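Side-chain contacts in extracellular fatty acid-binding protein (Gallus gallus, PDB 3SAO), which binds bacterial ferric siderophores, lysophosphatidic acid and long-chain fatty acids, and may act as an antibacterial lipocalin of innate immunity: residues V84-T89 / A95-T100; T123-F128 / V142-S147; S19-F24 / D104-H109; L46-A51 / R112-S117; V15-N20 / G29-V34. One frame throughout, in Å; residues are numbered along the deposited sequence.

Overall arrangement
From the N terminus, interaction 5 closes the first loop, folding 29-34 back on strand 10-18 around helix 22-27. Interaction 3 starts from the same stretch, sharing Ser19 and Asn20 with the first segment of interaction 5, and joins the head of that helix to strand 106-115. Interaction 4 spans the barrel interior from 46-51 to 112-117 and crosses interaction 3, since their segments alternate. Interaction 1, the hairpin 84-89/95-100, is nested inside the loops closed by both and meets interaction 4 at the bound lysophosphatidic acid. Interaction 2 comes last, setting helix 122-133 beside strand 142-144, and its centre lies about 9 Å from that of interaction 5, which it touches.

Interaction 1: residues V84-T89 / A95-T100; sequences VEVLDT and AVIFAT. With NKN ((2R)-2-hydroxy-3-(phosphonooxy)propyl tetradecanoate), chain C.
Glu85 and Phe98 run alongside each other with carboxylate and ring planes 85° apart, and Glu85 OE1 lies at the ring edge, near its plane, 3.6 Å from Phe98 CD2. A water 2.7 Å from Glu85 OE1 also lies within bonding reach of Phe98 O and Thr100 OG1. Leu87 lies aslant the base of Phe98, its CD1 3.8 Å from Phe98 CB. Arg135 makes a cation-pi contact with the Phe98 ring. The pairs belong to the antiparallel hairpin of strands 82-89 and 94-103 in the lipocalin barrel, where the register slips by one residue at a classic beta bulge, Leu87 and Asp88 standing against the single Val96: Leu87 N bonds Val96 O, and Val96 N gives a nearly straight bond of 2.7 Å to Asp88 O. On the opposite face Val84, Val86, Ile97 and Ala99 form an apolar patch turned to the ligand. Torsions chi1 -57° and chi2 -59° together bring Ile97 CD1 to 3.9 Å from Val86 CG2. The ester oxygen OAJ of the bound lysophosphatidic acid is 3.7 Å from Ile97 CD1. Val84 CG1 lies 3.7 Å from phosphate oxygen OAA, and Ala99 CB approaches phosphate oxygen OAB to 3.8 Å.

Interaction 2: residues T123-F128 / V142-S147; sequences TAMAIF and VAVLPS
The helix that lipocalins pack against the outside of their barrel is here helix 122-133, and two of its side chains, Met125 and Phe128, reach the short strand 142-144 that follows it. Both contacts are purely apolar, with no hydrogen bond across. Met125 leaves the helix with CG anti to the backbone N (chi1 -180°), then bends at its next two torsions. The thioether thus curls round and presents its terminal methyl: CE meets Val144 CG2 at 3.9 Å, the two side chains lying at a slant. One turn on, Phe128 and Val142 pass one another head to tail. The valine methyl CG1 comes up to the ring edge, near the ring plane, at 4.1 Å from Phe128 CE2, and covers neither face. The buried area is small, about 130 Å², because the backbones stay well apart, Met125 CA 9.2 Å from Val144 CA, and long side chains cover the distance. Strand 10-18 completes the packing: its Ala16 touches both Met125 and Phe128, and its Leu17 pairs with Ala143 of strand 142-144. Phe128 also packs on Ala18, Val96, Met111 and Leu113 of the barrel wall, so the helix rests across strands 10-18, 94-103 and 106-115.

Interaction 3: residues S19-F24 / D104-H109; sequences SNTDFF and DGRTLH
Thr21 meets Arg106 and Leu108 through one methyl. From CB its side chain splits two ways. OG1, set between the backbone N and the carbonyl carbon (chi1 75°), turns back to its own segment and accepts from Phe24 N at 2.7 Å, with an N-H...O angle of 161°: Thr21 is the N-cap of helix 22-27, and this bond satisfies one of the amides of the first turn. CG2 takes the other direction, across to the segment 104-109. It stands 4.0 Å from Arg106 NH2, oblique to the guanidinium, and 4.1 Å from Leu108 CD2, whose side chain lies roughly perpendicular to that of Thr21. The same Leu108 methyl lies 3.4 Å above the plane of the Arg106 guanidinium, toward its rim, at the end of an extended arginine chain. Farther along, Ser19 OG approaches His109 O to 3.7 Å without a hydrogen bond. Ser19 OG receives a weak bond of 3.3 Å from Thr21 N, and Ser19 CB sits over one face of the Phe24 ring. Thr21 binds enterobactin in another structure of this protein, consistent with the capped turn lying at the mouth of the siderophore-binding site. The contact brings the start of helix 22-27, just past strand 10-18, against the first part of strand 106-115, whose other neighbour is strand 94-103; there His109 bonds Thr100 and its ring meets Phe98.

Interaction 4: residues L46-A51 / R112-S117; sequences LEVSYA and RLYSRS. With NKN ((2R)-2-hydroxy-3-(phosphonooxy)propyl tetradecanoate), chain C.
The phosphate pocket for lysophosphatidic acid in the barrel interior brings Tyr50 and Tyr114 together from strands far apart in the chain. Their side chains cross at about a right angle, and Tyr114 OH comes to the edge of the Tyr50 ring, 3.5 Å from Tyr50 CE1. Both hydroxyls approach phosphate oxygen OAD, which lies in the plane of the Tyr114 ring at its edge. Tyr114 OH to OAD is modelled at 2.4 Å, a doubtful length; Tyr50 OH to OAD is a weak bond of 3.3 Å. Arg112 NH1 holds a second oxygen, OAB, at 2.9 Å but at a bent 131°, and Lys82 NZ adds another bond to the ligand. One face of the Tyr114 ring carries the ester oxygen OAJ, 4.1 Å above its centre. On Tyr50, Val48 CG1 covers part of one face. Strand 59-66 flanks Tyr50, with Trp61 stacked on its ring, while Ile14, Ala36 and Ile97 of strands 10-18, 34-41 and 94-103 pack round Tyr114.

Interaction 5: residues V15-N20 / G29-V34; sequences VALASN and GKMKMV
Val15, whose CG1 meets Met33, is tied by its backbone N to Leu113 O, a hydrogen bond between strands 10-18 and 106-115. Met33 in turn has a backbone bond from its N to Pro146 O. Between the two segments themselves everything is apolar, and each pair turns on a methionine sulfur. The side chains of Val15 and Met33 extend in parallel from their backbones. Val15 CG1 rests along the bent end of the thioether, 3.9 Å from Met33 SD and 4.0 Å from Met33 CE; a turn at the last torsion of Met33 (chi3 -66°) folds CE back so that sulfur and methyl share the valine methyl. Met31 behaves differently. Its chain is extended beyond CG and runs squarely across Leu17, and Leu17 CD1 meets the flank of the chain at Met31 SD, 3.8 Å away. The extended form carries Met31 CE past Leu17 to the ring of Phe24. The segment 29-34 is the irregular connection from helix 22-27 to strand 34-41; it packs along strand 10-18 and bonds to Pro146. Helix 22-27 supplies Phe24, packed on Leu17 and Met31, strand 106-115 backs Val15 and Leu17 through Leu113 and Arg112, and Leu145, just past strand 142-144, packs on Leu17 and Met31.

Interaction 1: residues V84-T89 / A95-T100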
# COMPACT_ATOMS: atom_id res chain seq x y z
N VAL A 84 -1.65 7.32 7.53
CA VAL A 84 -2.28 6.07 7.11
C VAL A 84 -3.19 5.50 8.18
O VAL A 84 -2.85 5.53 9.35
CB VAL A 84 -1.24 5.00 6.71
CG1 VAL A 84 -0.47 5.45 5.50
CG2 VAL A 84 -0.27 4.75 7.85
N GLU A 85 -4.37 5.08 7.76
CA GLU A 85 -5.38 4.50 8.66
C GLU A 85 -5.67 3.09 8.20
O GLU A 85 -5.97 2.85 7.02
CB GLU A 85 -6.69 5.28 8.59
CG GLU A 85 -6.51 6.77 8.66
CD GLU A 85 -7.79 7.51 8.35
OE1 GLU A 85 -7.69 8.50 7.58
OE2 GLU A 85 -8.87 7.11 8.86
N VAL A 86 -5.72 2.18 9.16
CA VAL A 86 -6.09 0.81 8.89
C VAL A 86 -7.60 0.78 9.04
O VAL A 86 -8.15 1.03 10.13
CB VAL A 86 -5.42 -0.18 9.88
CG1 VAL A 86 -5.77 -1.61 9.49
CG2 VAL A 86 -3.90 -0.00 9.92
N LEU A 87 -8.29 0.51 7.95
CA LEU A 87 -9.76 0.48 7.96
C LEU A 87 -10.31 -0.90 8.30
O LEU A 87 -11.43 -1.05 8.85
CB LEU A 87 -10.29 0.92 6.60
CG LEU A 87 -9.93 2.32 6.08
CD1 LEU A 87 -10.75 2.68 4.82
CD2 LEU A 87 -10.08 3.37 7.15
N ASP A 88 -9.53 -1.92 7.95
CA ASP A 88 -9.92 -3.30 8.15
C ASP A 88 -8.71 -4.17 7.95
O ASP A 88 -7.92 -3.91 7.02
CB ASP A 88 -11.01 -3.75 7.19
CG ASP A 88 -11.69 -5.05 7.67
OD1 ASP A 88 -12.02 -5.10 8.85
OD2 ASP A 88 -11.79 -6.04 6.91
N THR A 89 -8.60 -5.20 8.78
CA THR A 89 -7.56 -6.21 8.64
C THR A 89 -7.78 -7.43 9.54
O THR A 89 -8.36 -7.33 10.63
CB THR A 89 -6.15 -5.62 8.95
OG1 THR A 89 -5.18 -6.64 8.76
CG2 THR A 89 -6.05 -5.12 10.36
N ALA A 95 -5.08 -6.37 4.49
CA ALA A 95 -5.42 -5.15 5.20
C ALA A 95 -5.87 -4.08 4.19
O ALA A 95 -5.28 -3.96 3.12
CB ALA A 95 -4.25 -4.62 5.98
N VAL A 96 -6.85 -3.29 4.59
CA VAL A 96 -7.32 -2.14 3.84
C VAL A 96 -6.84 -0.85 4.51
O VAL A 96 -7.14 -0.59 5.67
CB VAL A 96 -8.85 -2.11 3.70
CG1 VAL A 96 -9.29 -0.90 2.84
CG2 VAL A 96 -9.33 -3.41 3.10
N ILE A 97 -6.07 -0.07 3.77
CA ILE A 97 -5.36 1.10 4.30
C ILE A 97 -5.86 2.32 3.57
O ILE A 97 -5.96 2.33 2.33
CB ILE A 97 -3.82 1.02 4.04
CG1 ILE A 97 -3.24 -0.25 4.61
CG2 ILE A 97 -3.10 2.26 4.61
CD1 ILE A 97 -3.45 -0.39 6.05
N PHE A 98 -6.15 3.36 4.31
CA PHE A 98 -6.51 4.60 3.65
C PHE A 98 -5.40 5.61 3.95
O PHE A 98 -5.10 5.86 5.12
CB PHE A 98 -7.85 5.10 4.14
CG PHE A 98 -8.31 6.36 3.48
CD1 PHE A 98 -8.85 6.34 2.20
CD2 PHE A 98 -8.20 7.57 4.13
CE1 PHE A 98 -9.27 7.51 1.57
CE2 PHE A 98 -8.64 8.74 3.51
CZ PHE A 98 -9.15 8.70 2.22
N ALA A 99 -4.83 6.18 2.90
CA ALA A 99 -3.69 7.10 2.99
C ALA A 99 -4.06 8.51 2.60
O ALA A 99 -4.75 8.72 1.61
CB ALA A 99 -2.57 6.61 2.11
N THR A 100 -3.57 9.47 3.38
CA THR A 100 -3.74 10.88 3.08
C THR A 100 -2.39 11.58 3.12
O THR A 100 -1.69 11.52 4.16
CB THR A 100 -4.64 11.53 4.14
OG1 THR A 100 -5.92 10.87 4.12
CG2 THR A 100 -4.81 13.02 3.88
OAA NKN C . 1.70 4.02 2.84
OAB NKN C . -0.51 3.42 2.21
PAC NKN C . 0.80 2.84 2.63
OAD NKN C . 1.36 1.75 1.75
OAE NKN C . -0.30 -4.02 6.40
OAF NKN C . 0.57 2.14 4.06
CAG NKN C . 1.53 1.40 4.82
CAH NKN C . 0.85 0.63 5.94
CAI NKN C . 1.18 -0.87 6.06
OAJ NKN C . -0.00 -1.66 6.30
CAK NKN C . -0.08 -2.95 6.99
CAL NKN C . 0.01 -2.99 8.49
CAM NKN C . -1.28 -3.57 9.05
CAN NKN C . -1.43 -3.34 10.55
CAO NKN C . -0.33 -2.42 11.10
OAY NKN C . 1.26 1.26 7.16
O HOH W 1 -5.42 8.76 6.07

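Interaction 2: residues T123-F128 / V142-S147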
# COMPACT_ATOMS: atom_id res chain seq x y z
N THR A 123 -12.67 -12.55 -0.49
CA THR A 123 -13.17 -11.96 0.74
C THR A 123 -12.56 -10.57 0.96
O THR A 123 -13.26 -9.57 1.17
CB THR A 123 -12.82 -12.85 1.94
OG1 THR A 123 -13.51 -14.11 1.82
CG2 THR A 123 -13.23 -12.19 3.26
N ALA A 124 -11.23 -10.54 0.91
CA ALA A 124 -10.47 -9.31 1.02
C ALA A 124 -10.86 -8.31 -0.06
O ALA A 124 -11.01 -7.12 0.24
CB ALA A 124 -8.99 -9.61 0.92
N MET A 125 -10.98 -8.76 -1.30
CA MET A 125 -11.32 -7.83 -2.39
C MET A 125 -12.71 -7.23 -2.14
O MET A 125 -12.94 -6.03 -2.38
CB MET A 125 -11.29 -8.50 -3.77
CG MET A 125 -11.64 -7.55 -4.93
SD MET A 125 -10.52 -6.10 -5.12
CE MET A 125 -9.04 -6.94 -5.55
N ALA A 126 -13.65 -8.07 -1.69
CA ALA A 126 -15.01 -7.62 -1.40
C ALA A 126 -15.06 -6.53 -0.32
O ALA A 126 -15.79 -5.53 -0.48
CB ALA A 126 -15.89 -8.80 -1.02
N ILE A 127 -14.25 -6.67 0.74
CA ILE A 127 -14.23 -5.65 1.81
C ILE A 127 -13.62 -4.35 1.29
O ILE A 127 -14.08 -3.26 1.64
CB ILE A 127 -13.47 -6.12 3.10
CG1 ILE A 127 -13.31 -4.97 4.10
CG2 ILE A 127 -12.09 -6.64 2.84
CD1 ILE A 127 -14.60 -4.37 4.52
N PHE A 128 -12.55 -4.48 0.51
CA PHE A 128 -11.92 -3.30 -0.10
C PHE A 128 -12.92 -2.51 -0.96
O PHE A 128 -13.05 -1.28 -0.81
CB PHE A 128 -10.73 -3.73 -0.94
CG PHE A 128 -10.00 -2.59 -1.58
CD1 PHE A 128 -9.16 -1.76 -0.83
CD2 PHE A 128 -10.07 -2.40 -2.93
CE1 PHE A 128 -8.47 -0.70 -1.45
CE2 PHE A 128 -9.40 -1.35 -3.54
CZ PHE A 128 -8.60 -0.51 -2.80
N VAL A 142 -11.01 2.09 -9.18
CA VAL A 142 -10.34 0.93 -8.55
C VAL A 142 -9.49 0.21 -9.58
O VAL A 142 -9.98 -0.13 -10.67
CB VAL A 142 -11.39 -0.02 -7.98
CG1 VAL A 142 -10.77 -1.31 -7.44
CG2 VAL A 142 -12.25 0.70 -6.93
N ALA A 143 -8.22 -0.01 -9.24
CA ALA A 143 -7.27 -0.76 -10.05
C ALA A 143 -6.92 -2.02 -9.32
O ALA A 143 -6.50 -1.99 -8.18
CB ALA A 143 -6.01 0.05 -10.28
N VAL A 144 -7.13 -3.16 -9.98
CA VAL A 144 -6.61 -4.41 -9.49
C VAL A 144 -5.28 -4.59 -10.24
O VAL A 144 -5.27 -4.57 -11.46
CB VAL A 144 -7.57 -5.55 -9.78
CG1 VAL A 144 -6.95 -6.89 -9.36
CG2 VAL A 144 -8.93 -5.29 -9.10
N LEU A 145 -4.17 -4.62 -9.51
CA LEU A 145 -2.83 -4.53 -10.08
C LEU A 145 -2.33 -5.88 -10.62
O LEU A 145 -2.25 -6.81 -9.86
CB LEU A 145 -1.86 -4.02 -9.02
CG LEU A 145 -2.17 -2.62 -8.48
CD1 LEU A 145 -1.21 -2.16 -7.39
CD2 LEU A 145 -2.21 -1.65 -9.67
N PRO A 146 -1.91 -5.93 -11.91
CA PRO A 146 -1.27 -7.13 -12.47
C PRO A 146 0.02 -7.47 -11.70
O PRO A 146 0.70 -6.57 -11.19
CB PRO A 146 -1.01 -6.74 -13.94
CG PRO A 146 -2.00 -5.60 -14.22
CD PRO A 146 -2.05 -4.87 -12.91
N SER A 147 0.27 -8.77 -11.53
CA SER A 147 1.48 -9.26 -10.87
C SER A 147 2.71 -8.84 -11.63
O SER A 147 2.68 -8.70 -12.86
CB SER A 147 1.48 -10.79 -10.78
OG SER A 147 1.70 -11.37 -12.07

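Interaction 3: residues S19-F24 / D104-H109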
# COMPACT_ATOMS: atom_id res chain seq x y z
N SER A 19 -8.51 5.55 -6.15
CA SER A 19 -8.27 7.00 -6.11
C SER A 19 -9.04 7.68 -7.23
O SER A 19 -9.44 7.02 -8.18
CB SER A 19 -6.78 7.30 -6.26
OG SER A 19 -6.51 8.65 -6.64
N ASN A 20 -9.18 9.00 -7.14
CA ASN A 20 -9.94 9.76 -8.15
C ASN A 20 -9.12 10.85 -8.87
O ASN A 20 -9.70 11.72 -9.52
CB ASN A 20 -11.21 10.37 -7.52
CG ASN A 20 -10.93 11.42 -6.45
OD1 ASN A 20 -9.81 11.57 -5.97
ND2 ASN A 20 -11.97 12.16 -6.07
N THR A 21 -7.80 10.80 -8.81
CA THR A 21 -6.99 11.76 -9.55
C THR A 21 -7.01 11.44 -11.04
O THR A 21 -7.16 10.28 -11.44
CB THR A 21 -5.52 11.82 -9.06
OG1 THR A 21 -4.81 10.67 -9.52
CG2 THR A 21 -5.46 11.90 -7.52
N ASP A 22 -6.93 12.47 -11.88
CA ASP A 22 -6.72 12.27 -13.31
C ASP A 22 -5.41 11.51 -13.53
O ASP A 22 -5.30 10.69 -14.44
CB ASP A 22 -6.69 13.60 -14.07
N PHE A 23 -4.42 11.79 -12.68
CA PHE A 23 -3.09 11.17 -12.83
C PHE A 23 -3.19 9.67 -12.64
O PHE A 23 -2.63 8.89 -13.42
CB PHE A 23 -2.10 11.77 -11.83
N PHE A 24 -3.89 9.27 -11.58
CA PHE A 24 -4.19 7.85 -11.32
C PHE A 24 -5.10 7.29 -12.41
O PHE A 24 -4.84 6.22 -12.96
CB PHE A 24 -4.87 7.71 -9.96
CG PHE A 24 -5.31 6.31 -9.63
CD1 PHE A 24 -6.63 5.91 -9.82
CD2 PHE A 24 -4.41 5.40 -9.14
CE1 PHE A 24 -7.03 4.62 -9.49
CE2 PHE A 24 -4.80 4.13 -8.78
CZ PHE A 24 -6.11 3.73 -8.96
N ASP A 104 2.84 19.87 -1.55
CA ASP A 104 2.84 21.22 -2.11
C ASP A 104 1.46 21.86 -1.97
O ASP A 104 0.85 22.25 -2.97
CB ASP A 104 3.27 21.21 -3.58
CG ASP A 104 4.60 20.50 -3.80
OD1 ASP A 104 5.60 20.88 -3.15
OD2 ASP A 104 4.64 19.57 -4.64
N GLY A 105 0.96 21.92 -0.74
CA GLY A 105 -0.37 22.46 -0.47
C GLY A 105 -1.53 21.50 -0.74
O GLY A 105 -2.63 21.71 -0.23
N ARG A 106 -1.29 20.45 -1.52
CA ARG A 106 -2.38 19.61 -2.02
C ARG A 106 -2.54 18.33 -1.20
O ARG A 106 -1.59 17.57 -1.04
CB ARG A 106 -2.15 19.28 -3.50
CG ARG A 106 -3.33 18.59 -4.17
CD ARG A 106 -3.06 18.34 -5.66
NE ARG A 106 -3.99 17.37 -6.24
CZ ARG A 106 -3.78 16.71 -7.38
NH1 ARG A 106 -2.67 16.90 -8.08
NH2 ARG A 106 -4.69 15.85 -7.82
N THR A 107 -3.75 18.11 -0.67
CA THR A 107 -4.09 16.84 -0.03
C THR A 107 -4.52 15.76 -1.04
O THR A 107 -5.54 15.92 -1.72
CB THR A 107 -5.24 17.00 0.98
OG1 THR A 107 -4.92 18.00 1.94
CG2 THR A 107 -5.51 15.68 1.70
N LEU A 108 -3.76 14.66 -1.11
CA LEU A 108 -4.07 13.51 -1.95
C LEU A 108 -4.53 12.32 -1.09
O LEU A 108 -4.05 12.16 0.02
CB LEU A 108 -2.82 13.11 -2.75
CG LEU A 108 -2.24 14.12 -3.75
CD1 LEU A 108 -0.77 13.81 -4.04
CD2 LEU A 108 -3.03 14.12 -5.04
N HIS A 109 -5.48 11.53 -1.57
CA HIS A 109 -5.96 10.38 -0.86
C HIS A 109 -5.84 9.18 -1.77
O HIS A 109 -5.98 9.29 -2.99
CB HIS A 109 -7.42 10.53 -0.39
CG HIS A 109 -7.69 11.75 0.44
ND1 HIS A 109 -7.40 11.80 1.79
CD2 HIS A 109 -8.29 12.92 0.14
CE1 HIS A 109 -7.78 12.98 2.27
NE2 HIS A 109 -8.34 13.67 1.29

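Interaction 4: residues L46-A51 / R112-S117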
# COMPACT_ATOMS: atom_id res chain seq x y z
N LEU A 46 7.02 1.52 12.63
CA LEU A 46 7.33 0.50 11.62
C LEU A 46 7.88 1.14 10.39
O LEU A 46 7.51 2.28 10.06
CB LEU A 46 6.08 -0.31 11.26
CG LEU A 46 4.84 0.43 10.85
CD1 LEU A 46 4.80 0.49 9.35
CD2 LEU A 46 3.60 -0.30 11.40
N GLU A 47 8.72 0.39 9.67
CA GLU A 47 9.29 0.87 8.44
C GLU A 47 8.78 -0.06 7.36
O GLU A 47 8.81 -1.26 7.52
CB GLU A 47 10.82 0.88 8.45
CG GLU A 47 11.43 1.38 7.14
CD GLU A 47 12.95 1.57 7.16
OE1 GLU A 47 13.68 0.78 7.78
OE2 GLU A 47 13.43 2.44 6.43
N VAL A 48 8.22 0.52 6.32
CA VAL A 48 7.80 -0.22 5.15
C VAL A 48 8.82 -0.04 4.02
O VAL A 48 9.18 1.09 3.65
CB VAL A 48 6.40 0.20 4.67
CG1 VAL A 48 5.91 -0.75 3.54
CG2 VAL A 48 5.45 0.30 5.84
N SER A 49 9.27 -1.17 3.46
CA SER A 49 10.14 -1.14 2.29
C SER A 49 9.36 -1.54 1.06
O SER A 49 8.65 -2.54 1.10
CB SER A 49 11.30 -2.12 2.51
OG SER A 49 12.04 -1.71 3.63
N TYR A 50 9.41 -0.74 0.00
CA TYR A 50 8.59 -1.00 -1.17
C TYR A 50 9.49 -1.27 -2.37
O TYR A 50 10.62 -0.77 -2.42
CB TYR A 50 7.76 0.23 -1.51
CG TYR A 50 6.92 0.79 -0.41
CD1 TYR A 50 5.61 0.38 -0.24
CD2 TYR A 50 7.40 1.79 0.42
CE1 TYR A 50 4.78 0.95 0.74
CE2 TYR A 50 6.58 2.36 1.42
CZ TYR A 50 5.28 1.95 1.55
OH TYR A 50 4.48 2.49 2.54
N ALA A 51 8.96 -2.03 -3.32
CA ALA A 51 9.55 -2.26 -4.63
C ALA A 51 8.44 -2.29 -5.68
O ALA A 51 7.50 -3.11 -5.63
CB ALA A 51 10.38 -3.61 -4.59
N ARG A 112 -5.48 1.57 -0.41
CA ARG A 112 -4.67 0.44 -0.85
C ARG A 112 -5.10 -0.90 -0.20
O ARG A 112 -5.50 -0.95 0.94
CB ARG A 112 -3.20 0.71 -0.56
CG ARG A 112 -2.64 1.96 -1.14
CD ARG A 112 -1.15 2.07 -0.87
NE ARG A 112 -0.57 3.07 -1.74
CZ ARG A 112 -0.53 4.37 -1.48
NH1 ARG A 112 -0.98 4.84 -0.33
NH2 ARG A 112 -0.04 5.21 -2.39
N LEU A 113 -5.05 -1.99 -0.94
CA LEU A 113 -5.28 -3.32 -0.37
C LEU A 113 -3.95 -4.07 -0.32
O LEU A 113 -3.35 -4.37 -1.36
CB LEU A 113 -6.29 -4.11 -1.22
CG LEU A 113 -6.59 -5.55 -0.86
CD1 LEU A 113 -7.13 -5.69 0.60
CD2 LEU A 113 -7.59 -6.12 -1.91
N TYR A 114 -3.51 -4.37 0.90
CA TYR A 114 -2.40 -5.26 1.17
C TYR A 114 -2.89 -6.71 1.21
O TYR A 114 -3.91 -7.01 1.84
CB TYR A 114 -1.73 -4.88 2.50
CG TYR A 114 -0.79 -3.70 2.42
CD1 TYR A 114 0.58 -3.87 2.63
CD2 TYR A 114 -1.25 -2.43 2.15
CE1 TYR A 114 1.46 -2.81 2.54
CE2 TYR A 114 -0.35 -1.34 2.05
CZ TYR A 114 0.99 -1.56 2.25
OH TYR A 114 1.90 -0.54 2.14
N SER A 115 -2.14 -7.62 0.59
CA SER A 115 -2.39 -9.06 0.69
C SER A 115 -1.08 -9.84 0.96
O SER A 115 -0.03 -9.44 0.44
CB SER A 115 -3.07 -9.53 -0.59
OG SER A 115 -3.32 -10.93 -0.58
N ARG A 116 -1.11 -10.94 1.73
CA ARG A 116 0.10 -11.78 1.89
C ARG A 116 0.37 -12.59 0.66
O ARG A 116 1.52 -12.92 0.38
CB ARG A 116 -0.02 -12.79 3.05
CG ARG A 116 0.04 -12.16 4.39
CD ARG A 116 1.45 -11.80 4.73
NE ARG A 116 1.57 -11.57 6.16
CZ ARG A 116 2.68 -11.23 6.78
NH1 ARG A 116 3.80 -11.05 6.10
NH2 ARG A 116 2.68 -11.09 8.10
N SER A 117 -0.69 -12.98 -0.03
CA SER A 117 -0.55 -13.69 -1.29
C SER A 117 -0.78 -12.74 -2.47
O SER A 117 -1.64 -11.85 -2.42
CB SER A 117 -1.56 -14.83 -1.36
OG SER A 117 -1.46 -15.50 -2.61
OAA NKN C . 1.70 4.02 2.84
OAB NKN C . -0.51 3.42 2.21
PAC NKN C . 0.80 2.84 2.63
OAD NKN C . 1.36 1.75 1.75
OAE NKN C . -0.30 -4.02 6.40
OAF NKN C . 0.57 2.14 4.06
CAG NKN C . 1.53 1.40 4.82
CAH NKN C . 0.85 0.63 5.94
CAI NKN C . 1.18 -0.87 6.06
OAJ NKN C . -0.00 -1.66 6.30
CAK NKN C . -0.08 -2.95 6.99
CAL NKN C . 0.01 -2.99 8.49
CAM NKN C . -1.28 -3.57 9.05
CAN NKN C . -1.43 -3.34 10.55
CAO NKN C . -0.33 -2.42 11.10
OAY NKN C . 1.26 1.26 7.16

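Interaction 5: residues V15-N20 / G29-V34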
# COMPACT_ATOMS: atom_id res chain seq x y z
N VAL A 15 -2.09 -4.97 -3.83
CA VAL A 15 -2.72 -5.71 -4.94
C VAL A 15 -3.89 -4.93 -5.53
O VAL A 15 -4.38 -5.28 -6.61
CB VAL A 15 -3.16 -7.14 -4.51
CG1 VAL A 15 -1.99 -7.91 -3.95
CG2 VAL A 15 -4.35 -7.08 -3.50
N ALA A 16 -4.30 -3.84 -4.89
CA ALA A 16 -5.32 -2.96 -5.47
C ALA A 16 -5.23 -1.59 -4.83
O ALA A 16 -4.72 -1.44 -3.74
CB ALA A 16 -6.73 -3.54 -5.28
N LEU A 17 -5.74 -0.62 -5.56
CA LEU A 17 -5.68 0.79 -5.27
C LEU A 17 -7.01 1.41 -5.63
O LEU A 17 -7.70 0.94 -6.54
CB LEU A 17 -4.62 1.48 -6.13
CG LEU A 17 -3.21 0.91 -6.06
CD1 LEU A 17 -2.33 1.66 -7.11
CD2 LEU A 17 -2.63 1.03 -4.67
N ALA A 18 -7.35 2.48 -4.93
CA ALA A 18 -8.50 3.27 -5.30
C ALA A 18 -8.18 4.75 -5.13
O ALA A 18 -7.69 5.18 -4.07
CB ALA A 18 -9.73 2.87 -4.49
N SER A 19 -8.51 5.55 -6.15
CA SER A 19 -8.27 7.00 -6.11
C SER A 19 -9.04 7.68 -7.23
O SER A 19 -9.44 7.02 -8.18
CB SER A 19 -6.78 7.30 -6.26
OG SER A 19 -6.51 8.65 -6.64
N ASN A 20 -9.18 9.00 -7.14
CA ASN A 20 -9.94 9.76 -8.15
C ASN A 20 -9.12 10.85 -8.87
O ASN A 20 -9.70 11.72 -9.52
CB ASN A 20 -11.21 10.37 -7.52
CG ASN A 20 -10.93 11.42 -6.45
OD1 ASN A 20 -9.81 11.57 -5.97
ND2 ASN A 20 -11.97 12.16 -6.07
N GLY A 29 -3.88 1.98 -15.60
CA GLY A 29 -3.69 0.85 -16.51
C GLY A 29 -2.24 0.41 -16.69
O GLY A 29 -1.99 -0.67 -17.22
N LYS A 30 -1.30 1.27 -16.30
CA LYS A 30 0.13 0.95 -16.39
C LYS A 30 0.68 0.36 -15.10
O LYS A 30 1.79 -0.19 -15.09
CB LYS A 30 0.93 2.21 -16.71
N MET A 31 -0.09 0.45 -14.03
CA MET A 31 0.41 0.18 -12.70
C MET A 31 0.47 -1.32 -12.43
O MET A 31 -0.32 -2.10 -12.98
CB MET A 31 -0.46 0.88 -11.66
CG MET A 31 -0.40 2.40 -11.73
SD MET A 31 -1.33 3.22 -10.39
CE MET A 31 -1.11 4.95 -10.85
N LYS A 32 1.48 -1.72 -11.69
CA LYS A 32 1.73 -3.13 -11.36
C LYS A 32 1.74 -3.28 -9.85
O LYS A 32 1.99 -2.32 -9.11
CB LYS A 32 3.07 -3.59 -11.89
CG LYS A 32 3.22 -3.48 -13.39
CD LYS A 32 2.15 -4.27 -14.13
CE LYS A 32 2.63 -4.68 -15.53
NZ LYS A 32 3.10 -3.52 -16.32
N MET A 33 1.57 -4.52 -9.41
CA MET A 33 1.65 -4.89 -8.02
C MET A 33 2.96 -4.48 -7.35
O MET A 33 4.04 -4.57 -7.94
CB MET A 33 1.45 -6.40 -7.90
CG MET A 33 1.07 -6.91 -6.55
SD MET A 33 0.79 -8.71 -6.56
CE MET A 33 -0.65 -8.89 -7.59
N VAL A 34 2.82 -3.90 -6.17
CA VAL A 34 3.97 -3.43 -5.39
C VAL A 34 4.32 -4.45 -4.31
O VAL A 34 3.43 -4.92 -3.59
CB VAL A 34 3.65 -2.10 -4.76
CG1 VAL A 34 4.83 -1.58 -3.92
CG2 VAL A 34 3.27 -1.13 -5.84